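Local coordinates for hypothetical protein AF2198 (Archaeoglobus fulgidus, PDB 1OI0) that is a JAB1/MPN-domain protein that binds zinc and probably acts as a metallopeptidase, at residues K107-N110 / E114-E117; H70-P75 / E81-L86; L29-G32 / D38-I41. All coordinates share one frame; numbering follows the deposited sequence.

Contact 1: K107-N110 / E114-E117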
loop_
_atom_site.group_PDB
_atom_site.type_symbol
_atom_site.label_atom_id
_atom_site.label_comp_id
_atom_site.label_asym_id
_atom_site.label_seq_id
_atom_site.Cartn_x
_atom_site.Cartn_y
_atom_site.Cartn_z
ATOM N N LYS A 107 3.746 1.944 6.081
ATOM C CA LYS A 107 5.116 2.121 5.604
ATOM C C LYS A 107 5.160 1.722 4.132
ATOM O O LYS A 107 4.387 0.872 3.691
ATOM C CB LYS A 107 6.093 1.257 6.411
ATOM C CG LYS A 107 6.151 1.601 7.886
ATOM C CD LYS A 107 7.179 0.752 8.610
ATOM C CE LYS A 107 7.212 1.077 10.093
ATOM N NZ LYS A 107 7.520 2.514 10.334
ATOM N N CYS A 108 6.052 2.344 3.366
ATOM C CA CYS A 108 6.176 2.032 1.949
ATOM C C CYS A 108 7.557 1.455 1.658
ATOM O O CYS A 108 8.549 1.846 2.278
ATOM C CB CYS A 108 5.949 3.292 1.102
ATOM S SG CYS A 108 5.780 2.990 -0.677
ATOM N N TYR A 109 7.606 0.523 0.713
ATOM C CA TYR A 109 8.850 -0.133 0.321
ATOM C C TYR A 109 8.980 -0.166 -1.196
ATOM O O TYR A 109 7.991 -0.034 -1.914
ATOM C CB TYR A 109 8.882 -1.572 0.859
ATOM C CG TYR A 109 8.633 -1.674 2.345
ATOM C CD1 TYR A 109 7.334 -1.745 2.857
ATOM C CD2 TYR A 109 9.695 -1.641 3.249
ATOM C CE1 TYR A 109 7.105 -1.776 4.227
ATOM C CE2 TYR A 109 9.478 -1.666 4.618
ATOM C CZ TYR A 109 8.177 -1.734 5.102
ATOM O OH TYR A 109 7.956 -1.755 6.458
ATOM N N ASN A 110 10.207 -0.333 -1.685
ATOM C CA ASN A 110 10.430 -0.404 -3.123
ATOM C C ASN A 110 10.330 -1.858 -3.586
ATOM O O ASN A 110 10.025 -2.748 -2.788
ATOM C CB ASN A 110 11.800 0.182 -3.499
ATOM C CG ASN A 110 12.935 -0.419 -2.697
ATOM O OD1 ASN A 110 12.935 -1.607 -2.392
ATOM N ND2 ASN A 110 13.927 0.404 -2.366
ATOM N N GLU A 114 13.081 -2.362 0.411
ATOM C CA GLU A 114 13.724 -1.301 1.176
ATOM C C GLU A 114 12.701 -0.201 1.443
ATOM O O GLU A 114 11.940 0.169 0.549
ATOM C CB GLU A 114 14.904 -0.736 0.385
ATOM C CG GLU A 114 15.979 -1.756 0.057
ATOM C CD GLU A 114 16.982 -1.235 -0.951
ATOM O OE1 GLU A 114 17.529 -0.133 -0.732
ATOM O OE2 GLU A 114 17.226 -1.928 -1.962
ATOM N N GLU A 115 12.677 0.322 2.665
ATOM C CA GLU A 115 11.726 1.370 3.006
ATOM C C GLU A 115 12.034 2.658 2.253
ATOM O O GLU A 115 13.174 3.115 2.225
ATOM C CB GLU A 115 11.742 1.653 4.507
ATOM C CG GLU A 115 10.587 2.538 4.965
ATOM C CD GLU A 115 10.591 2.781 6.461
ATOM O OE1 GLU A 115 10.718 1.799 7.222
ATOM O OE2 GLU A 115 10.460 3.951 6.877
ATOM N N VAL A 116 11.006 3.236 1.646
ATOM C CA VAL A 116 11.163 4.476 0.896
ATOM C C VAL A 116 10.076 5.452 1.326
ATOM O O VAL A 116 9.066 5.055 1.905
ATOM C CB VAL A 116 11.048 4.234 -0.622
ATOM C CG1 VAL A 116 12.153 3.297 -1.087
ATOM C CG2 VAL A 116 9.685 3.663 -0.956
ATOM N N GLU A 117 10.280 6.734 1.039
ATOM C CA GLU A 117 9.305 7.740 1.421
ATOM C C GLU A 117 8.183 7.919 0.405
ATOM O O GLU A 117 8.322 7.604 -0.779
ATOM C CB GLU A 117 9.974 9.106 1.605
ATOM C CG GLU A 117 11.133 9.171 2.584
ATOM C CD GLU A 117 11.686 10.583 2.688
ATOM O OE1 GLU A 117 11.287 11.427 1.857
ATOM O OE2 GLU A 117 12.517 10.848 3.582
HETATM O O HOH W 1 7.666 4.514 4.378
#
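Asn110 and Glu114 grip each other through two hydrogen bonds. Asn110 N donates a hydrogen bond to Glu114 O (2.9 Å), and Glu114 N donates one to Asn110 OD1 (2.9 Å), meeting that oxygen from above the amide plane. The second bond depends on the side chain: CG of Asn110 stands between the backbone N and the carbonyl carbon (chi1 52°), which brings OD1 over to Glu114 N; OD1 also accepts from Lys112 N inside the turn. The amide and the Glu114 carboxylate are turned nearly perpendicular, 88° apart, and ND2 rests on Glu114 CB and near Val116 CG1. An alanine at this position would remove OD1, and Glu114 N and Lys112 N would probably both lose their acceptor, leaving the turn less firmly held. The two segments are the arms of a beta hairpin at one border of the mixed sheet, 115-116 being an outermost strand. Tyr109 and Glu115 form an antiparallel non-hydrogen-bonded pair. With CG anti to the carbonyl carbon (chi1 -53°), the Tyr109 ring carries CE2 to within 4.0 Å of Glu115 CB, and its hydroxyl is hydrogen-bonded to Cys77 O. The extended Glu115 chain brings OE1 near Lys107, yet 4.5 Å from Lys107 NZ, too far for a salt bridge. On the other face Cys108 SG meets Val116 CG2 at 4.0 Å, while Val116 N donates to Cys108 O (2.9 Å). One water bridges the arms, donating to Val116 O and accepting from Cys108 N (2.9 Å).

Contact 2: H70-P75 / E81-L86. With ZN (zinc ion), chain E; 144 (tris-hydroxymethyl-methyl-ammonium), chain F.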
loop_
_atom_site.group_PDB
_atom_site.type_symbol
_atom_site.label_atom_id
_atom_site.label_comp_id
_atom_site.label_asym_id
_atom_site.label_seq_id
_atom_site.Cartn_x
_atom_site.Cartn_y
_atom_site.Cartn_z
ATOM N N HIS A 70 -1.092 -3.849 1.112
ATOM C CA HIS A 70 -1.793 -4.900 1.836
ATOM C C HIS A 70 -1.670 -4.638 3.322
ATOM O O HIS A 70 -0.790 -3.892 3.760
ATOM C CB HIS A 70 -1.285 -6.312 1.463
ATOM C CG HIS A 70 0.038 -6.689 2.055
ATOM N ND1 HIS A 70 1.243 -6.254 1.546
ATOM C CD2 HIS A 70 0.343 -7.536 3.067
ATOM C CE1 HIS A 70 2.231 -6.821 2.213
ATOM N NE2 HIS A 70 1.712 -7.604 3.141
ATOM N N SER A 71 -2.578 -5.220 4.094
ATOM C CA SER A 71 -2.570 -5.011 5.533
ATOM C C SER A 71 -2.133 -6.226 6.344
ATOM O O SER A 71 -2.205 -7.367 5.883
ATOM C CB SER A 71 -3.962 -4.568 6.003
ATOM O OG SER A 71 -4.917 -5.601 5.834
ATOM N N HIS A 72 -1.665 -5.947 7.558
ATOM C CA HIS A 72 -1.236 -6.965 8.510
ATOM C C HIS A 72 -2.134 -6.832 9.733
ATOM O O HIS A 72 -2.264 -5.746 10.299
ATOM C CB HIS A 72 0.211 -6.731 8.945
ATOM C CG HIS A 72 1.228 -7.127 7.924
ATOM N ND1 HIS A 72 2.574 -6.889 8.094
ATOM C CD2 HIS A 72 1.106 -7.761 6.734
ATOM C CE1 HIS A 72 3.237 -7.357 7.054
ATOM N NE2 HIS A 72 2.369 -7.890 6.215
ATOM N N PRO A 73 -2.770 -7.933 10.155
ATOM C CA PRO A 73 -3.655 -7.914 11.322
ATOM C C PRO A 73 -2.878 -7.838 12.631
ATOM O O PRO A 73 -3.451 -7.611 13.697
ATOM C CB PRO A 73 -4.448 -9.208 11.169
ATOM C CG PRO A 73 -3.460 -10.118 10.527
ATOM C CD PRO A 73 -2.830 -9.236 9.473
ATOM N N SER A 74 -1.568 -8.043 12.543
ATOM C CA SER A 74 -0.711 -7.949 13.716
ATOM C C SER A 74 -0.146 -6.531 13.697
ATOM O O SER A 74 -0.200 -5.845 12.674
ATOM C CB SER A 74 0.423 -8.976 13.651
ATOM O OG SER A 74 1.367 -8.636 12.653
ATOM N N PRO A 75 0.407 -6.068 14.824
ATOM C CA PRO A 75 0.963 -4.713 14.875
ATOM C C PRO A 75 2.314 -4.483 14.190
ATOM O O PRO A 75 3.063 -3.589 14.582
ATOM C CB PRO A 75 1.014 -4.427 16.375
ATOM C CG PRO A 75 1.296 -5.778 16.951
ATOM C CD PRO A 75 0.366 -6.674 16.167
ATOM N N GLU A 81 9.594 -12.349 4.246
ATOM C CA GLU A 81 10.262 -12.845 3.051
ATOM C C GLU A 81 9.214 -13.008 1.955
ATOM O O GLU A 81 9.478 -12.737 0.783
ATOM C CB GLU A 81 10.924 -14.198 3.327
ATOM C CG GLU A 81 12.072 -14.157 4.320
ATOM C CD GLU A 81 13.182 -13.225 3.886
ATOM O OE1 GLU A 81 13.565 -13.264 2.698
ATOM O OE2 GLU A 81 13.680 -12.458 4.736
ATOM N N GLU A 82 8.023 -13.451 2.351
ATOM C CA GLU A 82 6.924 -13.642 1.413
ATOM C C GLU A 82 6.567 -12.317 0.755
ATOM O O GLU A 82 6.325 -12.259 -0.448
ATOM C CB GLU A 82 5.684 -14.198 2.125
ATOM C CG GLU A 82 5.768 -15.659 2.547
ATOM C CD GLU A 82 6.701 -15.893 3.718
ATOM O OE1 GLU A 82 7.107 -14.909 4.375
ATOM O OE2 GLU A 82 7.019 -17.071 3.994
ATOM N N ASP A 83 6.534 -11.251 1.548
ATOM C CA ASP A 83 6.204 -9.940 1.009
ATOM C C ASP A 83 7.230 -9.511 -0.026
ATOM O O ASP A 83 6.875 -8.978 -1.077
ATOM C CB ASP A 83 6.133 -8.898 2.123
ATOM C CG ASP A 83 4.895 -9.049 2.985
ATOM O OD1 ASP A 83 3.993 -9.835 2.617
ATOM O OD2 ASP A 83 4.824 -8.372 4.030
ATOM N N LEU A 84 8.499 -9.748 0.273
ATOM C CA LEU A 84 9.556 -9.382 -0.655
ATOM C C LEU A 84 9.343 -10.051 -2.009
ATOM O O LEU A 84 9.583 -9.437 -3.046
ATOM C CB LEU A 84 10.925 -9.757 -0.080
ATOM C CG LEU A 84 11.725 -8.609 0.552
ATOM C CD1 LEU A 84 10.840 -7.754 1.446
ATOM C CD2 LEU A 84 12.900 -9.185 1.332
ATOM N N SER A 85 8.879 -11.298 -2.009
ATOM C CA SER A 85 8.643 -11.999 -3.268
ATOM C C SER A 85 7.464 -11.377 -4.017
ATOM O O SER A 85 7.403 -11.429 -5.247
ATOM C CB SER A 85 8.397 -13.497 -3.028
ATOM O OG SER A 85 7.173 -13.735 -2.358
ATOM N N LEU A 86 6.525 -10.797 -3.273
ATOM C CA LEU A 86 5.371 -10.141 -3.875
ATOM C C LEU A 86 5.831 -8.819 -4.498
ATOM O O LEU A 86 5.478 -8.491 -5.632
ATOM C CB LEU A 86 4.301 -9.851 -2.812
ATOM C CG LEU A 86 3.177 -8.907 -3.263
ATOM C CD1 LEU A 86 2.323 -9.591 -4.329
ATOM C CD2 LEU A 86 2.317 -8.512 -2.072
HETATM ZN ZN ZN E . 2.793 -8.963 4.510
HETATM C C1 144 F . 3.822 -10.864 5.992
HETATM N N 144 F . 2.741 -11.841 6.022
HETATM C C2 144 F . 1.909 -11.674 4.788
HETATM O O2 144 F . 1.260 -10.628 4.229
HETATM C C3 144 F . 2.002 -11.598 7.330
HETATM O O3 144 F . 0.884 -12.481 7.539
HETATM C C4 144 F . 3.411 -13.160 5.960
HETATM O O4 144 F . 4.525 -13.649 4.929
#
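His70, His72 and Asp83 meet at a zinc ion, and the metal does nearly all the joining. His70 NE2 binds zinc at 2.2 Å and His72 NE2 at 2.1 Å. Asp83 chelates it with both carboxylate oxygens, OD2 at 2.2 Å and OD1 at a longer 2.4 Å. The His72 ring lies almost coplanar with this carboxylate, 22° apart, and takes OD2 at its edge; the His70 ring is turned 76° from it. The first torsion of His70 sets CG between the backbone N and the carbonyl carbon (chi1 76°) and aims the imidazole at the helix. Held by zinc at NE2 and by the hydrogen bond from ND1 to Ser76 O, the His72 ring has its rotation fixed from both ends. The site is the His-x-His…Asp zinc site of the JAMM motif, characteristic of JAB1/MPN metalloproteases, set in a beta-alpha-beta unit: strand 64-72 supplies the histidines and helix 81-89 the aspartate. Away from the metal the axes of strand 70-72 and helix 81-86 pass no closer than 12.3 Å, and Leu86 CD2 makes only a distant approach to His70 ND1 (4.4 Å). On the looser side sits tris-hydroxymethyl-methyl-ammonium, whose O2 completes the zinc shell at 2.3 Å. Its C3 lies over one face of the His72 ring. Glu82, exposed on the helix, takes a weak hydrogen bond from O4 of the ligand at OE1 (2.9 Å), and Ser80 and Glu25 also hydrogen-bond to the ligand.

Contact 3: L29-G32 / D38-I41; sequences LLSG and DELI
A beta hairpin of strands 27-32 and 36-42 carries this contact, and a classic beta bulge interrupts its pairing where Asp38 and Glu39 both face Ser31. Ser31 O accepts from Glu39 N (3.0 Å) and from Asp38 N (3.1 Å), the latter nearly along the C=O axis. Beyond the bulge the pairing is regular: Leu29 and Ile41 form a hydrogen-bonded pair, and Ile41 N reaches Leu29 O in the carbonyl plane at 2.9 Å. On the face with Ser31, the side chains of Leu29 and Ile41 cross obliquely, CB to CB at 3.6 Å, and Ile41 CG1 extends alongside Ser31. Leu30 and Leu40 occupy the other face, side by side and pointing the same way, with their CD2 methyls 3.8 Å apart. Ile14 of helix 8-21 touches both leucines, so this pair belongs to the packing of helix on sheet. Gly32 ends the segment at backbone angles (phi 146°, psi -175°) that call for glycine, since a CB would press on the carbonyl O of Ser31. Asp38 CG lies between its backbone N and carbonyl carbon (chi1 53°), which turns the carboxylate back to the hairpin and leaves OD1 3.7 Å from Gly32 CA.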
loop_
_atom_site.group_PDB
_atom_site.type_symbol
_atom_site.label_atom_id
_atom_site.label_comp_id
_atom_site.label_asym_id
_atom_site.label_seq_id
_atom_site.Cartn_x
_atom_site.Cartn_y
_atom_site.Cartn_z
ATOM N N LEU A 29 -4.111 -2.952 -5.663
ATOM C CA LEU A 29 -3.029 -2.387 -6.451
ATOM C C LEU A 29 -3.132 -0.874 -6.341
ATOM O O LEU A 29 -4.223 -0.312 -6.409
ATOM C CB LEU A 29 -3.151 -2.799 -7.917
ATOM C CG LEU A 29 -3.175 -4.300 -8.200
ATOM C CD1 LEU A 29 -3.282 -4.530 -9.707
ATOM C CD2 LEU A 29 -1.924 -4.953 -7.638
ATOM N N LEU A 30 -1.993 -0.226 -6.151
ATOM C CA LEU A 30 -1.943 1.225 -6.046
ATOM C C LEU A 30 -1.937 1.790 -7.464
ATOM O O LEU A 30 -1.169 1.339 -8.313
ATOM C CB LEU A 30 -0.679 1.638 -5.297
ATOM C CG LEU A 30 -0.595 1.180 -3.835
ATOM C CD1 LEU A 30 0.811 1.388 -3.298
ATOM C CD2 LEU A 30 -1.613 1.954 -3.009
ATOM N N SER A 31 -2.801 2.762 -7.731
ATOM C CA SER A 31 -2.866 3.338 -9.067
ATOM C C SER A 31 -3.085 4.844 -9.071
ATOM O O SER A 31 -3.250 5.470 -8.026
ATOM C CB SER A 31 -3.971 2.657 -9.884
ATOM O OG SER A 31 -5.249 2.872 -9.307
ATOM N N GLY A 32 -3.080 5.415 -10.271
ATOM C CA GLY A 32 -3.271 6.843 -10.429
ATOM C C GLY A 32 -2.459 7.337 -11.609
ATOM O O GLY A 32 -1.853 6.540 -12.325
ATOM N N ASP A 38 -3.528 7.798 -6.040
ATOM C CA ASP A 38 -4.808 8.315 -5.570
ATOM C C ASP A 38 -5.986 7.435 -5.964
ATOM O O ASP A 38 -7.141 7.829 -5.805
ATOM C CB ASP A 38 -5.030 9.732 -6.101
ATOM C CG ASP A 38 -4.882 9.817 -7.607
ATOM O OD1 ASP A 38 -5.493 8.993 -8.315
ATOM O OD2 ASP A 38 -4.158 10.716 -8.084
ATOM N N GLU A 39 -5.686 6.247 -6.478
ATOM C CA GLU A 39 -6.716 5.306 -6.898
ATOM C C GLU A 39 -6.324 3.892 -6.490
ATOM O O GLU A 39 -5.150 3.607 -6.270
ATOM C CB GLU A 39 -6.892 5.363 -8.416
ATOM C CG GLU A 39 -7.475 6.665 -8.936
ATOM C CD GLU A 39 -8.971 6.760 -8.717
ATOM O OE1 GLU A 39 -9.412 6.686 -7.551
ATOM O OE2 GLU A 39 -9.706 6.907 -9.715
ATOM N N LEU A 40 -7.312 3.011 -6.392
ATOM C CA LEU A 40 -7.051 1.629 -6.024
ATOM C C LEU A 40 -7.718 0.655 -6.975
ATOM O O LEU A 40 -8.852 0.865 -7.405
ATOM C CB LEU A 40 -7.562 1.333 -4.609
ATOM C CG LEU A 40 -6.862 1.963 -3.406
ATOM C CD1 LEU A 40 -7.566 1.515 -2.131
ATOM C CD2 LEU A 40 -5.401 1.553 -3.379
ATOM N N ILE A 41 -6.991 -0.405 -7.308
ATOM C CA ILE A 41 -7.520 -1.466 -8.149
ATOM C C ILE A 41 -7.800 -2.543 -7.111
ATOM O O ILE A 41 -6.880 -3.192 -6.617
ATOM C CB ILE A 41 -6.471 -1.985 -9.157
ATOM C CG1 ILE A 41 -6.091 -0.869 -10.135
ATOM C CG2 ILE A 41 -7.029 -3.189 -9.909
ATOM C CD1 ILE A 41 -5.016 -1.261 -11.125
#

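All three contacts reach one mixed sheet, and none touches another. Contact 2 holds the zinc site; strand 64-72, which bears its histidines, lies between strand 27-32 of contact 3 and strand 93-98, and 93-98 in turn neighbours strand 106-110 of contact 1. The centres of contacts 1 and 2 are about 13 Å apart, those of contacts 2 and 3 about 18 Å, with contacts 2 and 3 on opposite sides of the chain's centre. From contact 1, the Tyr109 side chain comes within about 8 Å of the zinc; from contact 3, the Leu30 side chain stays about 13 Å from the zinc. Along the chain, contact 3 closes before contact 2 opens, and contact 1 follows.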